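CurF (Lyngbya majuscula, PDB 2Q34) carries a crotonase-family ECH2 domain, a decarboxylase involved in beta-branching of a growing polyketide chain. Local coordinates at residues N11-I16 with Y48-L53; Q44-K49 with D88-I93; L80-L85 with L106-Y111; Q98-G103 with V176-V181. One frame throughout, in Å; residues are numbered along the deposited sequence.

In the fold
Followed from the N terminus, interaction 1 comes first: it closes the beta-alpha-beta unit of strand 13-18, helix 29-44 and strand 50-54. Interaction 2 starts from the second segment of interaction 1, sharing Y48 and K49 with it, and brings the loop ahead of strand 93-97 to the same end of the sheet; V51 N lies 2.9 Å from P92 O, a probable hydrogen bond. Interaction 3 crosses interaction 2 and joins helix 83-87 to helix 104-110. Interaction 4 crosses interaction 3 in turn and spans the longest separation, tying strand 100-102 and its approach to helix 178-192. The contacts thus succeed or cross one another, and none nests.

Interaction 1: N11-I16 with Y48-L53; sequences NGVVQI and YKVVIL
With chi1 at -59°, V14 turns CG1 away from its own carbonyl carbon and out over Y48, whose chi1 of -63° folds the ring back beside the Y48 backbone N to receive it. The methyl sits almost squarely above the ring: V14 CG1 lies 3.3 Å from the centroid of the Y48 ring, a CH-pi contact. The other branch of V14 takes the position between N and carbonyl carbon and packs on the next strand, with V14 CG2 4.0 Å from V51 CG2. On the same face I16 CD1 meets V51 CG1 at 3.7 Å, while on the other V13 CG1 reaches I52 CD1 at 3.7 Å. Between the two faces runs the parallel pairing, V14 N to V50 O at 2.8 Å and I52 N to V14 O at 2.8 Å. Ahead of it G12 O takes two bonds, a short one from K49 N (2.7 Å) and a longer one from V50 N. A water joins N11 O to K49 NZ, which also reaches S195 and A193, and Y48 OH bonds E8. These strands open and close a beta-alpha-beta crossover: helix 29-44 touches I16, V51 and L53 on one face, helix 178-192 meets V13, Q15, V50 and I52 on the other, and strand 4-10 flanks the outer edge of 13-16.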
loop_
_atom_site.group_PDB
_atom_site.type_symbol
_atom_site.label_atom_id
_atom_site.label_comp_id
_atom_site.label_asym_id
_atom_site.label_seq_id
_atom_site.Cartn_x
_atom_site.Cartn_y
_atom_site.Cartn_z
ATOM N N ASN A 11 -2.087 -5.897 33.412
ATOM C CA ASN A 11 -1.932 -6.968 32.405
ATOM C C ASN A 11 -0.711 -6.836 31.499
ATOM O O ASN A 11 -0.667 -7.438 30.408
ATOM C CB ASN A 11 -3.188 -7.089 31.550
ATOM C CG ASN A 11 -4.430 -7.224 32.381
ATOM O OD1 ASN A 11 -4.502 -8.076 33.262
ATOM N ND2 ASN A 11 -5.410 -6.368 32.122
ATOM N N GLY A 12 0.294 -6.108 31.985
ATOM C CA GLY A 12 1.530 -5.918 31.246
ATOM C C GLY A 12 1.526 -4.735 30.297
ATOM O O GLY A 12 2.510 -4.545 29.575
ATOM N N VAL A 13 0.437 -3.960 30.284
ATOM C CA VAL A 13 0.351 -2.707 29.468
ATOM C C VAL A 13 0.937 -1.559 30.322
ATOM O O VAL A 13 0.550 -1.379 31.484
ATOM C CB VAL A 13 -1.091 -2.407 28.996
ATOM C CG1 VAL A 13 -1.154 -1.142 28.158
ATOM C CG2 VAL A 13 -1.647 -3.584 28.189
ATOM N N VAL A 14 1.906 -0.824 29.768
ATOM C CA VAL A 14 2.470 0.318 30.498
ATOM C C VAL A 14 2.351 1.553 29.637
ATOM O O VAL A 14 2.202 1.458 28.411
ATOM C CB VAL A 14 3.928 0.087 30.947
ATOM C CG1 VAL A 14 3.998 -1.137 31.840
ATOM C CG2 VAL A 14 4.867 -0.097 29.737
ATOM N N GLN A 15 2.361 2.705 30.285
ATOM C CA GLN A 15 2.241 3.970 29.563
ATOM C C GLN A 15 3.469 4.813 29.862
ATOM O O GLN A 15 3.815 5.011 31.033
ATOM C CB GLN A 15 0.996 4.707 30.029
ATOM C CG GLN A 15 0.707 5.997 29.275
ATOM C CD GLN A 15 -0.581 6.644 29.725
ATOM O OE1 GLN A 15 -1.621 5.991 29.820
ATOM N NE2 GLN A 15 -0.513 7.943 30.046
ATOM N N ILE A 16 4.114 5.312 28.807
ATOM C CA ILE A 16 5.211 6.283 28.932
ATOM C C ILE A 16 4.656 7.627 28.477
ATOM O O ILE A 16 4.240 7.772 27.322
ATOM C CB ILE A 16 6.436 5.884 28.064
ATOM C CG1 ILE A 16 7.059 4.554 28.590
ATOM C CG2 ILE A 16 7.490 7.001 28.082
ATOM C CD1 ILE A 16 8.139 3.938 27.691
ATOM N N TYR A 48 6.233 -6.730 31.443
ATOM C CA TYR A 48 5.594 -5.774 30.517
ATOM C C TYR A 48 5.528 -6.324 29.109
ATOM O O TYR A 48 6.478 -6.955 28.652
ATOM C CB TYR A 48 6.378 -4.470 30.493
ATOM C CG TYR A 48 6.437 -3.732 31.808
ATOM C CD1 TYR A 48 5.522 -3.988 32.841
ATOM C CD2 TYR A 48 7.374 -2.717 31.992
ATOM C CE1 TYR A 48 5.585 -3.266 34.060
ATOM C CE2 TYR A 48 7.442 -2.002 33.189
ATOM C CZ TYR A 48 6.559 -2.277 34.207
ATOM O OH TYR A 48 6.644 -1.542 35.365
ATOM N N LYS A 49 4.410 -6.076 28.432
ATOM C CA LYS A 49 4.095 -6.675 27.145
ATOM C C LYS A 49 3.751 -5.651 26.049
ATOM O O LYS A 49 3.830 -5.978 24.854
ATOM C CB LYS A 49 2.861 -7.565 27.285
ATOM C CG LYS A 49 3.054 -8.828 28.127
ATOM C CD LYS A 49 1.738 -9.592 28.028
ATOM C CE LYS A 49 1.805 -10.914 28.710
ATOM N NZ LYS A 49 0.495 -11.570 28.521
ATOM N N VAL A 50 3.255 -4.475 26.451
ATOM C CA VAL A 50 2.884 -3.417 25.495
ATOM C C VAL A 50 3.154 -2.062 26.112
ATOM O O VAL A 50 2.814 -1.814 27.279
ATOM C CB VAL A 50 1.376 -3.428 25.167
ATOM C CG1 VAL A 50 1.027 -2.379 24.090
ATOM C CG2 VAL A 50 0.879 -4.829 24.739
ATOM N N VAL A 51 3.749 -1.172 25.321
ATOM C CA VAL A 51 4.013 0.214 25.745
ATOM C C VAL A 51 3.077 1.145 24.977
ATOM O O VAL A 51 2.941 1.033 23.765
ATOM C CB VAL A 51 5.457 0.625 25.361
ATOM C CG1 VAL A 51 5.706 2.138 25.641
ATOM C CG2 VAL A 51 6.475 -0.225 26.122
ATOM N N ILE A 52 2.441 2.063 25.684
ATOM C CA ILE A 52 1.700 3.131 25.052
ATOM C C ILE A 52 2.503 4.398 25.299
ATOM O O ILE A 52 2.739 4.791 26.457
ATOM C CB ILE A 52 0.290 3.268 25.661
ATOM C CG1 ILE A 52 -0.496 1.957 25.434
ATOM C CG2 ILE A 52 -0.454 4.458 25.048
ATOM C CD1 ILE A 52 -1.779 1.920 26.198
ATOM N N LEU A 53 2.917 5.033 24.219
ATOM C CA LEU A 53 3.715 6.264 24.291
ATOM C C LEU A 53 2.798 7.447 24.005
ATOM O O LEU A 53 2.106 7.457 22.992
ATOM C CB LEU A 53 4.857 6.182 23.257
ATOM C CG LEU A 53 5.736 7.438 23.083
ATOM C CD1 LEU A 53 6.416 7.868 24.403
ATOM C CD2 LEU A 53 6.777 7.271 21.971
HETATM O O HOH W 1 -1.139 -10.038 30.264
#

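Interaction 2: Q44-K49 with D88-I93; sequences QNQQYK and DCEIPI
K49 O has carbon atoms of two consecutive residues packed against it, P92 CD at 3.3 Å and I91 CB at 3.5 Å. The edge of the P92 ring and the branch point of I91 thus lie against the carbonyl oxygen. I91 holds CG1 between its backbone N and carbonyl carbon (chi1 54°), and from there the extended chain lays I91 CD1 against K49 C at 3.8 Å. The same methyl reaches back to Y48, with I91 CD1 4.2 Å from Y48 CB, while I91 CG2 lies 3.9 Å from Y48 O. On the other side the chain arrives through a type I beta turn, N45 to Y48, closed by Y48 N donating to N45 O at 3.0 Å. R197, at the head of helix 197-230, links the two loops: its NE donates to Y48 O and its NH2 forms a salt bridge with E90 OE2. P92 also packs against Y156 of the second subunit, which places this corner near the trimer interface. No hydrogen bond passes directly between the loops, and K49 O, buried by the contact, has no polar partner in the model. Some desolvation cost is therefore likely; apolar packing, the bridging arginine and the neighbouring strand pairing of V51 with P92 probably offset it.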
loop_
_atom_site.group_PDB
_atom_site.type_symbol
_atom_site.label_atom_id
_atom_site.label_comp_id
_atom_site.label_asym_id
_atom_site.label_seq_id
_atom_site.Cartn_x
_atom_site.Cartn_y
_atom_site.Cartn_z
ATOM N N GLN A 44 13.911 -3.927 31.255
ATOM C CA GLN A 44 14.253 -4.678 32.443
ATOM C C GLN A 44 13.110 -5.411 33.102
ATOM O O GLN A 44 13.343 -6.343 33.874
ATOM C CB GLN A 44 14.870 -3.715 33.450
ATOM C CG GLN A 44 16.233 -3.272 32.978
ATOM C CD GLN A 44 16.819 -2.165 33.825
ATOM O OE1 GLN A 44 16.171 -1.643 34.746
ATOM N NE2 GLN A 44 18.060 -1.809 33.525
ATOM N N ASN A 45 11.885 -4.986 32.835
ATOM C CA ASN A 45 10.722 -5.553 33.500
ATOM C C ASN A 45 10.033 -6.567 32.571
ATOM O O ASN A 45 9.198 -6.182 31.743
ATOM C CB ASN A 45 9.760 -4.436 33.902
ATOM C CG ASN A 45 10.157 -3.734 35.210
ATOM O OD1 ASN A 45 11.114 -2.928 35.268
ATOM N ND2 ASN A 45 9.399 -4.016 36.267
ATOM N N GLN A 46 10.368 -7.850 32.717
ATOM C CA GLN A 46 9.884 -8.883 31.780
ATOM C C GLN A 46 8.376 -9.127 31.851
ATOM O O GLN A 46 7.829 -9.860 31.035
ATOM C CB GLN A 46 10.619 -10.205 32.000
ATOM C CG GLN A 46 12.128 -10.115 31.801
ATOM C CD GLN A 46 12.555 -10.047 30.334
ATOM O OE1 GLN A 46 12.553 -11.062 29.633
ATOM N NE2 GLN A 46 12.967 -8.863 29.880
ATOM N N GLN A 47 7.706 -8.536 32.829
ATOM C CA GLN A 47 6.261 -8.678 32.928
ATOM C C GLN A 47 5.525 -7.731 31.967
ATOM O O GLN A 47 4.327 -7.912 31.686
ATOM C CB GLN A 47 5.783 -8.510 34.376
ATOM C CG GLN A 47 5.831 -7.083 34.906
ATOM C CD GLN A 47 7.203 -6.658 35.432
ATOM O OE1 GLN A 47 8.248 -7.143 34.988
ATOM N NE2 GLN A 47 7.196 -5.729 36.382
ATOM N N TYR A 48 6.233 -6.730 31.443
ATOM C CA TYR A 48 5.594 -5.774 30.517
ATOM C C TYR A 48 5.528 -6.324 29.109
ATOM O O TYR A 48 6.478 -6.955 28.652
ATOM C CB TYR A 48 6.378 -4.470 30.493
ATOM C CG TYR A 48 6.437 -3.732 31.808
ATOM C CD1 TYR A 48 5.522 -3.988 32.841
ATOM C CD2 TYR A 48 7.374 -2.717 31.992
ATOM C CE1 TYR A 48 5.585 -3.266 34.060
ATOM C CE2 TYR A 48 7.442 -2.002 33.189
ATOM C CZ TYR A 48 6.559 -2.277 34.207
ATOM O OH TYR A 48 6.644 -1.542 35.365
ATOM N N LYS A 49 4.410 -6.076 28.432
ATOM C CA LYS A 49 4.095 -6.675 27.145
ATOM C C LYS A 49 3.751 -5.651 26.049
ATOM O O LYS A 49 3.830 -5.978 24.854
ATOM C CB LYS A 49 2.861 -7.565 27.285
ATOM C CG LYS A 49 3.054 -8.828 28.127
ATOM C CD LYS A 49 1.738 -9.592 28.028
ATOM C CE LYS A 49 1.805 -10.914 28.710
ATOM N NZ LYS A 49 0.495 -11.570 28.521
ATOM N N ASP A 88 14.784 -0.291 19.216
ATOM C CA ASP A 88 15.389 -1.328 20.036
ATOM C C ASP A 88 14.379 -1.992 20.971
ATOM O O ASP A 88 14.644 -3.080 21.471
ATOM C CB ASP A 88 16.567 -0.788 20.844
ATOM C CG ASP A 88 17.868 -0.775 20.049
ATOM O OD1 ASP A 88 17.868 -1.188 18.856
ATOM O OD2 ASP A 88 18.896 -0.361 20.620
ATOM N N CYS A 89 13.277 -1.320 21.262
ATOM C CA CYS A 89 12.268 -1.872 22.197
ATOM C C CYS A 89 11.710 -3.187 21.651
ATOM O O CYS A 89 11.223 -3.206 20.524
ATOM C CB CYS A 89 11.148 -0.871 22.392
ATOM S SG CYS A 89 9.891 -1.421 23.612
ATOM N N GLU A 90 11.796 -4.282 22.420
ATOM C CA GLU A 90 11.410 -5.598 21.842
ATOM C C GLU A 90 9.908 -5.932 21.912
ATOM O O GLU A 90 9.444 -6.884 21.257
ATOM C CB GLU A 90 12.286 -6.724 22.409
ATOM C CG GLU A 90 12.013 -7.045 23.847
ATOM C CD GLU A 90 12.877 -8.208 24.358
ATOM O OE1 GLU A 90 13.735 -8.709 23.591
ATOM O OE2 GLU A 90 12.695 -8.613 25.529
ATOM N N ILE A 91 9.150 -5.158 22.696
ATOM C CA ILE A 91 7.692 -5.341 22.775
ATOM C C ILE A 91 6.980 -4.279 21.961
ATOM O O ILE A 91 7.534 -3.198 21.717
ATOM C CB ILE A 91 7.192 -5.346 24.264
ATOM C CG1 ILE A 91 7.678 -4.080 25.003
ATOM C CG2 ILE A 91 7.731 -6.595 24.965
ATOM C CD1 ILE A 91 7.077 -3.866 26.416
ATOM N N PRO A 92 5.737 -4.563 21.535
ATOM C CA PRO A 92 4.934 -3.627 20.743
ATOM C C PRO A 92 4.684 -2.293 21.444
ATOM O O PRO A 92 4.433 -2.255 22.667
ATOM C CB PRO A 92 3.574 -4.338 20.584
ATOM C CG PRO A 92 3.761 -5.708 21.098
ATOM C CD PRO A 92 5.061 -5.858 21.768
ATOM N N ILE A 93 4.785 -1.227 20.647
ATOM C CA ILE A 93 4.531 0.148 21.078
ATOM C C ILE A 93 3.350 0.722 20.291
ATOM O O ILE A 93 3.264 0.564 19.059
ATOM C CB ILE A 93 5.796 1.029 20.820
ATOM C CG1 ILE A 93 7.044 0.463 21.541
ATOM C CG2 ILE A 93 5.535 2.504 21.180
ATOM C CD1 ILE A 93 8.356 1.074 20.972
#

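Interaction 3: L80-L85 with L106-Y111; sequences LDLSGL and LLLGLY
S83 and Y111 bring the two backbones to their nearest approach, 7.1 Å between the S83 CA and Y111 CA atoms, where helix 83-87 starts beside the segment 106-111. Y111 fills the gap with its ring. Its chi1 of -71° sets CG beside the backbone N, and the ring reaches across so that Y111 CE2 rests 3.6 Å from S83 CB and equally near S83 CA. This approach is oblique to the ring plane. One ring face is occupied from within its own segment by L107 O, 3.3 Å above the plane and displaced toward the rim. A second point of contact joins two leucines: L82 CD2 and L108 CD1 meet at 4.1 Å, the side chains slanting across each other. S83 is fixed by D81, whose OD1 accepts both S83 OG at 2.8 Å and S83 N at 3.2 Å. Both donors come from one face of the carboxylate, the hydroxyl on the syn side and the amide from well above the plane; with the amide bond this is an Asx turn just where the helix begins. Y111 OH is held by G136 O. The site lies deep in the domain: helix 138-146 packs on L107 and L110, helix 29-44 on L80, L82 and L85, and the long helix 197-230 touches D81 through I219 and S83 through F215.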
loop_
_atom_site.group_PDB
_atom_site.type_symbol
_atom_site.label_atom_id
_atom_site.label_comp_id
_atom_site.label_asym_id
_atom_site.label_seq_id
_atom_site.Cartn_x
_atom_site.Cartn_y
_atom_site.Cartn_z
ATOM N N LEU A 80 20.343 14.759 15.899
ATOM C CA LEU A 80 19.743 13.798 16.827
ATOM C C LEU A 80 18.972 12.706 16.080
ATOM O O LEU A 80 18.309 12.983 15.087
ATOM C CB LEU A 80 18.789 14.518 17.788
ATOM C CG LEU A 80 18.225 13.739 18.984
ATOM C CD1 LEU A 80 19.333 13.135 19.873
ATOM C CD2 LEU A 80 17.310 14.632 19.804
ATOM N N ASP A 81 19.070 11.470 16.559
ATOM C CA ASP A 81 18.372 10.348 15.943
ATOM C C ASP A 81 17.868 9.401 17.033
ATOM O O ASP A 81 18.646 8.663 17.620
ATOM C CB ASP A 81 19.300 9.636 14.941
ATOM C CG ASP A 81 18.739 8.300 14.431
ATOM O OD1 ASP A 81 17.506 8.168 14.246
ATOM O OD2 ASP A 81 19.565 7.384 14.192
ATOM N N LEU A 82 16.563 9.459 17.299
ATOM C CA LEU A 82 15.902 8.647 18.345
ATOM C C LEU A 82 15.384 7.306 17.832
ATOM O O LEU A 82 14.678 6.580 18.556
ATOM C CB LEU A 82 14.697 9.416 18.902
ATOM C CG LEU A 82 14.870 10.581 19.879
ATOM C CD1 LEU A 82 15.637 11.700 19.259
ATOM C CD2 LEU A 82 13.498 11.086 20.319
ATOM N N SER A 83 15.684 6.988 16.578
ATOM C CA SER A 83 15.123 5.798 15.982
ATOM C C SER A 83 15.632 4.566 16.733
ATOM O O SER A 83 14.833 3.687 17.082
ATOM C CB SER A 83 15.464 5.709 14.503
ATOM O OG SER A 83 16.839 5.427 14.328
ATOM N N GLY A 84 16.938 4.542 17.018
ATOM C CA GLY A 84 17.594 3.399 17.654
ATOM C C GLY A 84 16.902 3.097 18.958
ATOM O O GLY A 84 16.568 1.949 19.260
ATOM N N LEU A 85 16.643 4.162 19.701
ATOM C CA LEU A 85 15.956 4.109 20.971
ATOM C C LEU A 85 14.604 3.418 20.890
ATOM O O LEU A 85 14.352 2.488 21.651
ATOM C CB LEU A 85 15.822 5.533 21.531
ATOM C CG LEU A 85 15.297 5.782 22.949
ATOM C CD1 LEU A 85 16.078 4.951 23.912
ATOM C CD2 LEU A 85 15.483 7.256 23.294
ATOM N N LEU A 106 6.622 13.663 14.548
ATOM C CA LEU A 106 5.701 12.779 13.844
ATOM C C LEU A 106 6.406 11.442 13.568
ATOM O O LEU A 106 5.814 10.377 13.733
ATOM C CB LEU A 106 5.177 13.418 12.553
ATOM C CG LEU A 106 4.330 12.533 11.634
ATOM C CD1 LEU A 106 3.024 12.007 12.301
ATOM C CD2 LEU A 106 3.996 13.277 10.348
ATOM N N LEU A 107 7.688 11.505 13.194
ATOM C CA LEU A 107 8.445 10.266 12.956
ATOM C C LEU A 107 8.540 9.420 14.199
ATOM O O LEU A 107 8.413 8.195 14.123
ATOM C CB LEU A 107 9.850 10.574 12.445
ATOM C CG LEU A 107 10.075 10.440 10.958
ATOM C CD1 LEU A 107 9.991 8.972 10.524
ATOM C CD2 LEU A 107 9.083 11.256 10.184
ATOM N N LEU A 108 8.749 10.071 15.349
ATOM C CA LEU A 108 8.836 9.380 16.628
ATOM C C LEU A 108 7.626 8.490 16.828
ATOM O O LEU A 108 7.767 7.325 17.211
ATOM C CB LEU A 108 8.938 10.384 17.787
ATOM C CG LEU A 108 8.807 9.824 19.213
ATOM C CD1 LEU A 108 10.004 8.974 19.578
ATOM C CD2 LEU A 108 8.706 10.969 20.179
ATOM N N GLY A 109 6.443 9.043 16.548
ATOM C CA GLY A 109 5.192 8.290 16.653
ATOM C C GLY A 109 5.106 7.209 15.584
ATOM O O GLY A 109 4.673 6.083 15.848
ATOM N N LEU A 110 5.518 7.538 14.361
ATOM C CA LEU A 110 5.402 6.570 13.270
ATOM C C LEU A 110 6.407 5.422 13.344
ATOM O O LEU A 110 6.243 4.406 12.642
ATOM C CB LEU A 110 5.475 7.269 11.906
ATOM C CG LEU A 110 4.246 8.136 11.576
ATOM C CD1 LEU A 110 4.478 8.877 10.259
ATOM C CD2 LEU A 110 2.926 7.374 11.539
ATOM N N TYR A 111 7.428 5.548 14.186
ATOM C CA TYR A 111 8.360 4.422 14.442
ATOM C C TYR A 111 7.673 3.289 15.202
ATOM O O TYR A 111 8.148 2.124 15.173
ATOM C CB TYR A 111 9.586 4.868 15.261
ATOM C CG TYR A 111 10.597 5.761 14.540
ATOM C CD1 TYR A 111 10.793 5.680 13.158
ATOM C CD2 TYR A 111 11.363 6.688 15.259
ATOM C CE1 TYR A 111 11.745 6.524 12.496
ATOM C CE2 TYR A 111 12.302 7.513 14.621
ATOM C CZ TYR A 111 12.486 7.427 13.239
ATOM O OH TYR A 111 13.432 8.254 12.621
#

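Interaction 4: Q98-G103 with V176-V181; sequences QGHSFG and VSRQDV
R178 NE donates to Q98 O at 2.9 Å, the one direct hydrogen bond between segments 98-103 and 176-181, tying the start of helix 178-192 to the chain entering strand 100-102 of this crotonase fold. The donor lies slightly out of the carbonyl plane, and the N-H...O angle of 142° makes the bond somewhat bent. R178 runs extended as far as CD, with R178 CG 3.2 Å from Q98 O, and the bend at chi3 (-79°) then turns NE back onto that oxygen. One helical turn on, V181 packs against the same residue, with V181 CG1 3.7 Å from Q98 N and V181 CB 4.0 Å from Q98 CB. The second shell fixes both partners. Q98 turns its amide away from the helix, where OE1 accepts from G55 N and NE2 donates to G57 O and Y59 O; E120 OE1 accepts from R178 N at the start of the helix. H100 is oriented by a bond between its ND1 and V122 N and by an edge-to-face stack with Y59. Thus held, its ring stands almost perpendicular to the guanidinium plane, 84° apart, and H100 CE1 lies at the guanidinium edge, in its plane, 3.9 Å from R178 NH2.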
loop_
_atom_site.group_PDB
_atom_site.type_symbol
_atom_site.label_atom_id
_atom_site.label_comp_id
_atom_site.label_asym_id
_atom_site.label_seq_id
_atom_site.Cartn_x
_atom_site.Cartn_y
_atom_site.Cartn_z
ATOM N N GLN A 98 -2.224 12.140 20.999
ATOM C CA GLN A 98 -3.414 12.893 21.398
ATOM C C GLN A 98 -3.300 14.375 21.041
ATOM O O GLN A 98 -4.291 15.110 21.103
ATOM C CB GLN A 98 -3.678 12.721 22.904
ATOM C CG GLN A 98 -3.039 13.800 23.830
ATOM C CD GLN A 98 -1.495 13.922 23.731
ATOM O OE1 GLN A 98 -0.780 12.994 23.345
ATOM N NE2 GLN A 98 -0.994 15.098 24.079
ATOM N N GLY A 99 -2.091 14.797 20.692
ATOM C CA GLY A 99 -1.820 16.187 20.363
ATOM C C GLY A 99 -0.978 16.310 19.101
ATOM O O GLY A 99 -0.790 15.329 18.361
ATOM N N HIS A 100 -0.480 17.522 18.858
ATOM C CA HIS A 100 0.199 17.828 17.606
ATOM C C HIS A 100 1.508 17.041 17.524
ATOM O O HIS A 100 2.146 16.766 18.549
ATOM C CB HIS A 100 0.534 19.322 17.518
ATOM C CG HIS A 100 -0.599 20.242 17.874
ATOM N ND1 HIS A 100 -1.788 20.281 17.167
ATOM C CD2 HIS A 100 -0.705 21.188 18.837
ATOM C CE1 HIS A 100 -2.583 21.192 17.701
ATOM N NE2 HIS A 100 -1.950 21.751 18.719
ATOM N N SER A 101 1.909 16.697 16.306
ATOM C CA SER A 101 3.240 16.106 16.085
ATOM C C SER A 101 3.907 16.746 14.870
ATOM O O SER A 101 3.346 16.717 13.771
ATOM C CB SER A 101 3.166 14.584 15.887
ATOM O OG SER A 101 2.362 13.970 16.885
ATOM N N PHE A 102 5.111 17.274 15.085
ATOM C CA PHE A 102 5.886 17.942 14.042
ATOM C C PHE A 102 7.269 17.355 13.833
ATOM O O PHE A 102 8.005 17.100 14.808
ATOM C CB PHE A 102 6.064 19.424 14.376
ATOM C CG PHE A 102 4.792 20.136 14.664
ATOM C CD1 PHE A 102 4.522 20.603 15.939
ATOM C CD2 PHE A 102 3.863 20.345 13.658
ATOM C CE1 PHE A 102 3.347 21.285 16.211
ATOM C CE2 PHE A 102 2.689 21.021 13.915
ATOM C CZ PHE A 102 2.422 21.478 15.206
ATOM N N GLY A 103 7.610 17.164 12.552
ATOM C CA GLY A 103 8.959 16.792 12.120
ATOM C C GLY A 103 9.371 15.473 12.730
ATOM O O GLY A 103 8.657 14.458 12.605
ATOM N N VAL A 176 -9.311 9.618 15.943
ATOM C CA VAL A 176 -10.448 9.810 16.859
ATOM C C VAL A 176 -10.338 11.151 17.591
ATOM O O VAL A 176 -9.288 11.820 17.534
ATOM C CB VAL A 176 -10.607 8.621 17.875
ATOM C CG1 VAL A 176 -10.728 7.257 17.142
ATOM C CG2 VAL A 176 -9.446 8.576 18.877
ATOM N N SER A 177 -11.417 11.544 18.276
ATOM C CA SER A 177 -11.432 12.792 19.028
ATOM C C SER A 177 -10.275 12.825 20.003
ATOM O O SER A 177 -9.884 11.779 20.532
ATOM C CB SER A 177 -12.738 12.946 19.804
ATOM O OG SER A 177 -13.811 13.101 18.906
ATOM N N ARG A 178 -9.758 14.021 20.285
ATOM C CA ARG A 178 -8.593 14.150 21.169
ATOM C C ARG A 178 -8.832 13.437 22.513
ATOM O O ARG A 178 -7.968 12.698 22.999
ATOM C CB ARG A 178 -8.187 15.617 21.374
ATOM C CG ARG A 178 -7.109 15.767 22.456
ATOM C CD ARG A 178 -6.631 17.203 22.667
ATOM N NE ARG A 178 -5.668 17.645 21.662
ATOM C CZ ARG A 178 -5.798 18.758 20.941
ATOM N NH1 ARG A 178 -6.856 19.549 21.124
ATOM N NH2 ARG A 178 -4.863 19.091 20.047
ATOM N N GLN A 179 -10.018 13.623 23.086
ATOM C CA GLN A 179 -10.317 13.044 24.402
ATOM C C GLN A 179 -10.445 11.513 24.381
ATOM O O GLN A 179 -10.491 10.879 25.437
ATOM C CB GLN A 179 -11.602 13.642 24.968
ATOM C CG GLN A 179 -12.849 13.097 24.283
ATOM C CD GLN A 179 -14.007 14.068 24.270
ATOM O OE1 GLN A 179 -14.174 14.872 25.196
ATOM N NE2 GLN A 179 -14.828 13.994 23.218
ATOM N N ASP A 180 -10.546 10.929 23.187
ATOM C CA ASP A 180 -10.655 9.475 23.026
ATOM C C ASP A 180 -9.364 8.752 22.614
ATOM O O ASP A 180 -9.321 7.513 22.654
ATOM C CB ASP A 180 -11.731 9.155 21.999
ATOM C CG ASP A 180 -13.127 9.591 22.457
ATOM O OD1 ASP A 180 -13.383 9.564 23.680
ATOM O OD2 ASP A 180 -13.949 9.962 21.597
ATOM N N VAL A 181 -8.342 9.511 22.202
ATOM C CA VAL A 181 -7.100 8.939 21.666
ATOM C C VAL A 181 -6.421 7.996 22.632
ATOM O O VAL A 181 -6.152 6.836 22.280
ATOM C CB VAL A 181 -6.089 10.032 21.216
ATOM C CG1 VAL A 181 -4.731 9.399 20.858
ATOM C CG2 VAL A 181 -6.660 10.813 20.050
#